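Local structure of glycerol kinase, putative (Plasmodium falciparum, 2W40) at residues E23-V28 against T444-A449; L392-D397 against E491-V496; S428-T433 against K486-E491. The protein probably phosphorylates glycerol with ATP to give sn-glycerol 3-phosphate, as a member of the FGGY kinase family. All coordinates share one frame; numbering follows the deposited sequence. Where two conformers were deposited one is given.

Interaction 1: residues E23-V28 against T444-A449; sequences EELNIV and TSLGAA
Leu25 meets Leu446 and Ala449 through aliphatic carbons alone, so the flat groups sit around the contact: the side chain of Trp459 touches Leu25, and those of Tyr21 and Tyr440 touch Leu446. In the contact itself, CD1 of Leu446 fits against three carbons of Leu25, lying 4.1 Å from Leu25 CB, 4.1 Å from Leu25 CD1 and 4.2 Å from Leu25 CD2. The two side chains cross at about a right angle. Leu446 reaches across because its CG stands anti to the backbone N (chi1 -176°), which carries CD1 forward from a CB that does not itself face the other segment. One helical turn on, the methyl CB of Ala449 approaches Leu25 CD2 at 4.4 Å, a looser touch. Leu25 occupies the turn of the hairpin between antiparallel strands 15-21 and 27-34, at an edge of the six-stranded sheet, and its positive phi (63°) belongs to that turn. Helix 443-455, from the C-terminal FGGY region, lies against this N-terminal sheet, and the contact thereby joins the two domains of the sugar kinase/Hsp70/actin-type fold. Ser445 O accepts a hydrogen bond from Ser8 OG in strand 3-11, and Trp459 NE1 is hydrogen-bonded to Glu23 O.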
# COMPACT_ATOMS: atom_id res chain seq x y z
N GLU C 23 -8.91 -17.68 -42.96
CA GLU C 23 -9.42 -16.59 -43.76
C GLU C 23 -10.81 -16.14 -43.43
O GLU C 23 -11.31 -15.19 -44.04
CB GLU C 23 -9.21 -16.90 -45.24
CG GLU C 23 -7.74 -17.13 -45.58
CD GLU C 23 -7.41 -17.42 -47.01
OE1 GLU C 23 -8.18 -18.16 -47.61
OE2 GLU C 23 -6.39 -16.91 -47.53
N GLU C 24 -11.46 -16.81 -42.46
CA GLU C 24 -12.69 -16.35 -41.81
C GLU C 24 -12.44 -15.74 -40.45
O GLU C 24 -13.36 -15.40 -39.73
CB GLU C 24 -13.72 -17.52 -41.77
CG GLU C 24 -14.06 -18.07 -43.20
CD GLU C 24 -14.98 -17.08 -44.03
OE1 GLU C 24 -15.75 -16.26 -43.41
OE2 GLU C 24 -14.94 -17.12 -45.33
N LEU C 25 -11.15 -15.44 -40.21
CA LEU C 25 -10.73 -14.72 -39.01
C LEU C 25 -11.04 -15.48 -37.72
O LEU C 25 -11.13 -14.89 -36.61
CB LEU C 25 -11.27 -13.29 -39.01
CG LEU C 25 -10.77 -12.41 -40.13
CD1 LEU C 25 -11.48 -11.06 -40.06
CD2 LEU C 25 -9.16 -12.34 -40.15
N ASN C 26 -11.02 -16.79 -37.83
CA ASN C 26 -10.96 -17.70 -36.67
C ASN C 26 -9.48 -17.96 -36.29
O ASN C 26 -8.66 -18.18 -37.17
CB ASN C 26 -11.57 -19.08 -36.98
CG ASN C 26 -12.99 -19.02 -37.50
OD1 ASN C 26 -13.29 -19.49 -38.66
ND2 ASN C 26 -13.88 -18.47 -36.70
N ILE C 27 -9.16 -17.90 -35.01
CA ILE C 27 -7.88 -18.31 -34.57
C ILE C 27 -7.69 -19.81 -34.64
O ILE C 27 -8.47 -20.59 -33.99
CB ILE C 27 -7.56 -17.79 -33.08
CG1 ILE C 27 -7.72 -16.28 -33.03
CG2 ILE C 27 -6.21 -18.27 -32.64
CD1 ILE C 27 -7.59 -15.65 -31.58
N VAL C 28 -6.74 -20.25 -35.44
CA VAL C 28 -6.38 -21.67 -35.51
C VAL C 28 -5.19 -22.09 -34.66
O VAL C 28 -5.01 -23.24 -34.32
CB VAL C 28 -6.25 -22.14 -37.00
CG1 VAL C 28 -7.63 -21.85 -37.77
CG2 VAL C 28 -5.02 -21.45 -37.68
N THR C 444 -6.56 -6.54 -30.83
CA THR C 444 -5.29 -6.00 -31.40
C THR C 444 -4.71 -6.85 -32.53
O THR C 444 -4.41 -6.35 -33.63
CB THR C 444 -4.27 -5.82 -30.27
OG1 THR C 444 -4.79 -4.79 -29.40
CG2 THR C 444 -2.90 -5.41 -30.84
N SER C 445 -4.50 -8.15 -32.26
CA SER C 445 -3.98 -9.07 -33.30
C SER C 445 -4.93 -9.17 -34.49
O SER C 445 -4.49 -9.33 -35.61
CB SER C 445 -3.71 -10.42 -32.71
OG SER C 445 -4.92 -11.10 -32.33
N LEU C 446 -6.26 -9.11 -34.22
CA LEU C 446 -7.25 -9.18 -35.29
C LEU C 446 -7.09 -8.00 -36.25
O LEU C 446 -7.13 -8.19 -37.50
CB LEU C 446 -8.64 -9.22 -34.67
CG LEU C 446 -9.80 -9.38 -35.55
CD1 LEU C 446 -9.70 -10.60 -36.38
CD2 LEU C 446 -11.03 -9.27 -34.62
N GLY C 447 -6.82 -6.79 -35.75
CA GLY C 447 -6.66 -5.68 -36.66
C GLY C 447 -5.47 -5.79 -37.61
O GLY C 447 -5.56 -5.45 -38.79
N ALA C 448 -4.37 -6.36 -37.13
CA ALA C 448 -3.17 -6.57 -37.90
C ALA C 448 -3.39 -7.64 -38.97
O ALA C 448 -2.82 -7.56 -40.06
CB ALA C 448 -1.98 -6.94 -37.02
N ALA C 449 -4.19 -8.66 -38.65
CA ALA C 449 -4.48 -9.72 -39.62
C ALA C 449 -5.34 -9.12 -40.70
O ALA C 449 -5.19 -9.45 -41.85
CB ALA C 449 -5.18 -10.85 -38.89

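Interaction 2: residues L392-D397 against E491-V496; sequences LNEIVD and EWNKAV. With EDO (1,2-ethanediol), chain B; EDO (1,2-ethanediol), chain D.
Glu394 and Trp492 make the close part of this contact, where the indole NE1 gives its hydrogen to Glu394 OE2 at 2.9 Å with an N-H...O angle of 153°. The oxygen lies in the plane of the indole, at its edge, while the N-H comes in from well above the carboxylate plane; the two planes stand 72° apart. With CG anti to the backbone N (chi1 167°), the Trp492 ring extends toward helix 377-403. Its face is packed too: Val496 CG2, one turn on, rests 3.3 Å above the ring plane, offset toward the rim, and Phe390 stacks on the ring. Arg359 forms a salt bridge with the same Glu394 OE2, which probably favours the charged carboxylate. The pairing packs helix 482-500, the last of the chain, against helix 377-403 of the C-terminal FGGY domain; on the last helix Lys494 packs on Leu503 of the second subunit. The two helices stand well apart, the nearest CA atoms, of Glu394 and Asn493, 10.1 Å from each other, and long side chains bridge them. The looser side is at Asn493, which is exposed and whose OD1 stays 3.8 Å from Glu394 OE2. A water fills in between these two acceptors, donating to Glu394 OE2 at 2.7 Å and to Asn493 OD1 at 2.6 Å.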
# COMPACT_ATOMS: atom_id res chain seq x y z
N LEU C 392 -10.52 6.48 -16.30
CA LEU C 392 -11.23 6.41 -17.55
C LEU C 392 -12.33 7.46 -17.59
O LEU C 392 -12.58 8.09 -18.61
CB LEU C 392 -11.72 4.98 -17.75
CG LEU C 392 -12.29 4.78 -19.16
CD1 LEU C 392 -11.28 5.06 -20.31
CD2 LEU C 392 -12.96 3.41 -19.26
N ASN C 393 -13.01 7.67 -16.46
CA ASN C 393 -14.07 8.67 -16.38
C ASN C 393 -13.56 10.07 -16.67
O ASN C 393 -14.19 10.85 -17.39
CB ASN C 393 -14.66 8.63 -14.99
CG ASN C 393 -15.79 9.63 -14.85
OD1 ASN C 393 -16.68 9.71 -15.70
ND2 ASN C 393 -15.80 10.35 -13.69
N GLU C 394 -12.37 10.36 -16.14
CA GLU C 394 -11.74 11.64 -16.47
C GLU C 394 -11.45 11.85 -17.99
O GLU C 394 -11.68 12.93 -18.57
CB GLU C 394 -10.45 11.88 -15.65
CG GLU C 394 -10.73 11.90 -14.19
CD GLU C 394 -9.56 12.42 -13.33
OE1 GLU C 394 -8.51 12.86 -13.86
OE2 GLU C 394 -9.73 12.39 -12.05
N ILE C 395 -10.96 10.81 -18.62
CA ILE C 395 -10.78 10.72 -20.04
C ILE C 395 -12.09 10.94 -20.79
O ILE C 395 -12.12 11.73 -21.75
CB ILE C 395 -10.06 9.42 -20.46
CG1 ILE C 395 -8.57 9.50 -20.05
CG2 ILE C 395 -10.15 9.14 -21.97
CD1 ILE C 395 -7.80 8.15 -20.11
N VAL C 396 -13.16 10.28 -20.35
CA VAL C 396 -14.46 10.41 -21.05
C VAL C 396 -14.97 11.85 -20.94
O VAL C 396 -15.51 12.44 -21.89
CB VAL C 396 -15.47 9.41 -20.54
CG1 VAL C 396 -16.93 9.77 -21.13
CG2 VAL C 396 -14.94 7.96 -20.91
N ASP C 397 -14.75 12.45 -19.78
CA ASP C 397 -15.15 13.84 -19.61
C ASP C 397 -14.38 14.76 -20.58
O ASP C 397 -14.98 15.70 -21.17
CB ASP C 397 -14.99 14.29 -18.17
CG ASP C 397 -16.06 13.70 -17.23
OD1 ASP C 397 -17.16 13.26 -17.69
OD2 ASP C 397 -15.77 13.67 -16.02
N GLU C 491 -14.58 11.31 -3.69
CA GLU C 491 -13.64 10.61 -2.93
C GLU C 491 -12.34 10.42 -3.74
O GLU C 491 -11.25 10.61 -3.21
CB GLU C 491 -14.12 9.27 -2.43
CG GLU C 491 -15.19 9.46 -1.36
CD GLU C 491 -16.11 8.26 -1.08
OE1 GLU C 491 -16.10 7.14 -1.74
OE2 GLU C 491 -16.92 8.50 -0.14
N TRP C 492 -12.49 9.97 -5.00
CA TRP C 492 -11.36 9.83 -5.87
C TRP C 492 -10.60 11.14 -6.06
O TRP C 492 -9.36 11.28 -5.91
CB TRP C 492 -11.87 9.35 -7.19
CG TRP C 492 -10.85 9.44 -8.30
CD1 TRP C 492 -10.83 10.38 -9.29
CD2 TRP C 492 -9.68 8.63 -8.50
NE1 TRP C 492 -9.74 10.22 -10.07
CE2 TRP C 492 -9.06 9.11 -9.65
CE3 TRP C 492 -9.18 7.50 -7.89
CZ2 TRP C 492 -7.88 8.57 -10.17
CZ3 TRP C 492 -8.01 6.94 -8.42
CH2 TRP C 492 -7.42 7.46 -9.56
N ASN C 493 -11.39 12.15 -6.31
CA ASN C 493 -10.83 13.51 -6.59
C ASN C 493 -10.02 14.04 -5.41
O ASN C 493 -8.95 14.59 -5.59
CB ASN C 493 -11.93 14.50 -6.90
CG ASN C 493 -12.47 14.41 -8.28
OD1 ASN C 493 -11.82 13.84 -9.18
ND2 ASN C 493 -13.71 14.97 -8.48
N LYS C 494 -10.47 13.79 -4.21
CA LYS C 494 -9.74 14.26 -3.02
C LYS C 494 -8.45 13.48 -2.84
O LYS C 494 -7.42 14.04 -2.50
CB LYS C 494 -10.61 14.14 -1.81
CG LYS C 494 -11.74 15.12 -1.85
CD LYS C 494 -12.43 15.29 -0.56
CE LYS C 494 -12.21 14.17 0.48
NZ LYS C 494 -13.14 12.95 0.33
N ALA C 495 -8.47 12.16 -3.10
CA ALA C 495 -7.24 11.32 -3.07
C ALA C 495 -6.28 11.75 -4.15
O ALA C 495 -5.11 11.94 -3.89
CB ALA C 495 -7.66 9.88 -3.32
N VAL C 496 -6.74 12.07 -5.35
CA VAL C 496 -5.82 12.66 -6.41
C VAL C 496 -5.23 14.02 -5.99
O VAL C 496 -3.99 14.30 -6.05
CB VAL C 496 -6.49 12.72 -7.77
CG1 VAL C 496 -5.54 13.33 -8.80
CG2 VAL C 496 -6.90 11.31 -8.21
C1 EDO B . -12.08 15.40 -15.51
O1 EDO B . -13.44 14.89 -15.19
C2 EDO B . -11.48 15.10 -16.90
O2 EDO B . -11.26 16.11 -17.94
C1 EDO D . -14.58 4.74 -4.08
O1 EDO D . -15.29 3.77 -4.90
C2 EDO D . -14.25 4.10 -2.71
O2 EDO D . -15.47 3.77 -1.98
O HOH W 1 -12.33 12.67 -11.40

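Interaction 3: residues S428-T433 against K486-E491; sequences SDIINT and KKKTSE. With EDO (1,2-ethanediol), chain E; EDO (1,2-ethanediol), chain D.
Ile430, which meets Lys488 and Thr489 of helix 482-500, sits in the last turn of helix 421-431, and the contact packs the one helix on the C-terminal end of the other. Two residues earlier, Ser428 OG donates to Thr433 O at 2.9 Å, from above the carbonyl plane, and ties the turn to the chain beyond. Ile430 itself turns CG1 anti to the carbonyl carbon (chi1 -68°) and touches with both branches. Its CD1 lies 4.1 Å from Lys488 CB and 4.2 Å from Lys488 CD, the two side chains crossing at about a right angle, while Ile430 CG2 approaches Thr489 CG2 at 4.4 Å. Phe390 of helix 377-403 touches both Ile430 and Lys488. At Asn432 phi becomes positive (46°), and with weak backbone bonds from Thr433 N to Ser428 O and from Asn432 N to Asp429 O the helix ends in a Schellman motif. Thr433 OG1 adds a bond to Ile431 O at 3.0 Å. Across the contact, the lysine chain bends at its last torsion (chi4 -78°) and NZ leads away from Ile430. Lysine and threonine thus offer Ile430 their hydrocarbon parts while their polar ends point away, Thr489 OG1 to Arg485 O and, in this crystal, Lys488 NZ to O1 of a 1,2-ethanediol, probably from the crystallisation liquor, at 2.8 Å; this packing is apolar and non-directional.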
# COMPACT_ATOMS: atom_id res chain seq x y z
N SER C 428 -18.90 0.98 -16.12
CA SER C 428 -20.11 1.56 -16.75
C SER C 428 -20.80 2.51 -15.80
O SER C 428 -21.17 3.62 -16.22
CB SER C 428 -21.08 0.46 -17.18
OG SER C 428 -22.21 1.06 -17.80
N ASP C 429 -20.87 2.10 -14.50
CA ASP C 429 -21.43 2.90 -13.43
C ASP C 429 -20.66 4.26 -13.30
O ASP C 429 -21.25 5.38 -13.34
CB ASP C 429 -21.37 2.18 -12.13
CG ASP C 429 -22.36 1.10 -11.97
OD1 ASP C 429 -23.26 0.95 -12.83
OD2 ASP C 429 -22.24 0.38 -10.93
N ILE C 430 -19.35 4.19 -13.19
CA ILE C 430 -18.59 5.45 -12.93
C ILE C 430 -18.46 6.33 -14.15
O ILE C 430 -18.57 7.56 -14.01
CB ILE C 430 -17.25 5.14 -12.36
CG1 ILE C 430 -17.36 4.57 -10.97
CG2 ILE C 430 -16.23 6.37 -12.40
CD1 ILE C 430 -18.11 5.41 -9.84
N ILE C 431 -18.22 5.76 -15.32
CA ILE C 431 -18.14 6.60 -16.58
C ILE C 431 -19.51 7.00 -17.13
O ILE C 431 -19.54 7.78 -18.12
CB ILE C 431 -17.24 5.99 -17.69
CG1 ILE C 431 -17.90 4.82 -18.45
CG2 ILE C 431 -15.89 5.52 -17.09
CD1 ILE C 431 -17.08 4.13 -19.55
N ASN C 432 -20.58 6.43 -16.54
CA ASN C 432 -22.00 6.58 -16.94
C ASN C 432 -22.23 6.44 -18.51
O ASN C 432 -22.80 7.34 -19.16
CB ASN C 432 -22.54 7.88 -16.44
CG ASN C 432 -24.12 7.96 -16.48
OD1 ASN C 432 -24.85 6.95 -16.47
ND2 ASN C 432 -24.62 9.22 -16.65
N THR C 433 -21.75 5.34 -19.05
CA THR C 433 -21.73 5.09 -20.48
C THR C 433 -22.03 3.66 -20.71
O THR C 433 -21.52 2.79 -19.96
CB THR C 433 -20.33 5.43 -21.14
OG1 THR C 433 -19.96 6.84 -20.94
CG2 THR C 433 -20.29 5.14 -22.68
N LYS C 486 -21.49 10.69 -7.74
CA LYS C 486 -20.87 11.95 -7.36
C LYS C 486 -20.10 11.80 -6.10
O LYS C 486 -19.01 12.35 -5.95
CB LYS C 486 -21.96 12.99 -7.17
CG LYS C 486 -22.20 13.76 -8.35
CD LYS C 486 -22.16 13.02 -9.66
N LYS C 487 -20.59 11.02 -5.17
CA LYS C 487 -19.91 10.81 -3.92
C LYS C 487 -18.59 10.08 -4.15
O LYS C 487 -17.58 10.49 -3.63
CB LYS C 487 -20.75 10.01 -2.95
CG LYS C 487 -20.13 9.87 -1.63
CD LYS C 487 -21.19 9.48 -0.59
CE LYS C 487 -20.56 8.96 0.76
NZ LYS C 487 -21.61 8.92 1.95
N LYS C 488 -18.65 8.98 -4.91
CA LYS C 488 -17.44 8.18 -5.18
C LYS C 488 -16.39 9.00 -5.94
O LYS C 488 -15.19 8.86 -5.68
CB LYS C 488 -17.83 6.93 -5.99
CG LYS C 488 -18.53 5.96 -5.10
CD LYS C 488 -18.69 4.58 -5.77
CE LYS C 488 -19.11 3.50 -4.80
NZ LYS C 488 -17.88 3.08 -3.99
N THR C 489 -16.83 9.77 -6.92
CA THR C 489 -15.91 10.56 -7.79
C THR C 489 -15.32 11.65 -6.95
O THR C 489 -14.18 12.01 -7.12
CB THR C 489 -16.52 10.99 -9.08
OG1 THR C 489 -17.55 11.89 -8.85
CG2 THR C 489 -17.12 9.85 -9.81
N SER C 490 -16.09 12.19 -6.02
CA SER C 490 -15.49 13.17 -5.02
C SER C 490 -14.38 12.54 -4.15
O SER C 490 -13.33 13.17 -3.86
CB SER C 490 -16.64 13.77 -4.17
OG SER C 490 -16.04 14.38 -3.01
N GLU C 491 -14.58 11.31 -3.69
CA GLU C 491 -13.64 10.61 -2.93
C GLU C 491 -12.34 10.42 -3.74
O GLU C 491 -11.25 10.61 -3.21
CB GLU C 491 -14.12 9.27 -2.43
CG GLU C 491 -15.19 9.46 -1.36
CD GLU C 491 -16.11 8.26 -1.08
OE1 GLU C 491 -16.10 7.14 -1.74
OE2 GLU C 491 -16.92 8.50 -0.14
C1 EDO E . -26.00 5.74 -19.43
O1 EDO E . -26.65 5.95 -18.18
C2 EDO E . -25.07 4.59 -19.18
O2 EDO E . -25.74 3.34 -19.25
C1 EDO D . -14.58 4.74 -4.08
O1 EDO D . -15.29 3.77 -4.90
C2 EDO D . -14.25 4.10 -2.71
O2 EDO D . -15.47 3.77 -1.98

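In the fold
Interactions 2 and 3 are neighbours, with centres about 8 Å apart; both use helix 482-500, and their segments overlap at Glu491. This last helix of the chain meets helix 377-403 in interaction 2 and the end of helix 421-431 in interaction 3; Asn393 of the first lies against Ile430 and Ile431 of the second, so the three helices form one cluster in the C-terminal part. Interaction 1 lies about 35 Å from both, centre to centre, where helix 443-455 reaches the N-terminal sheet. Along the chain the order is 23-28, 392-397, 428-433, 444-449, then 486-496. Interaction 1 therefore links the two halves of the kinase, while interactions 2 and 3 pack the last helix against helices 377-403 and 421-431.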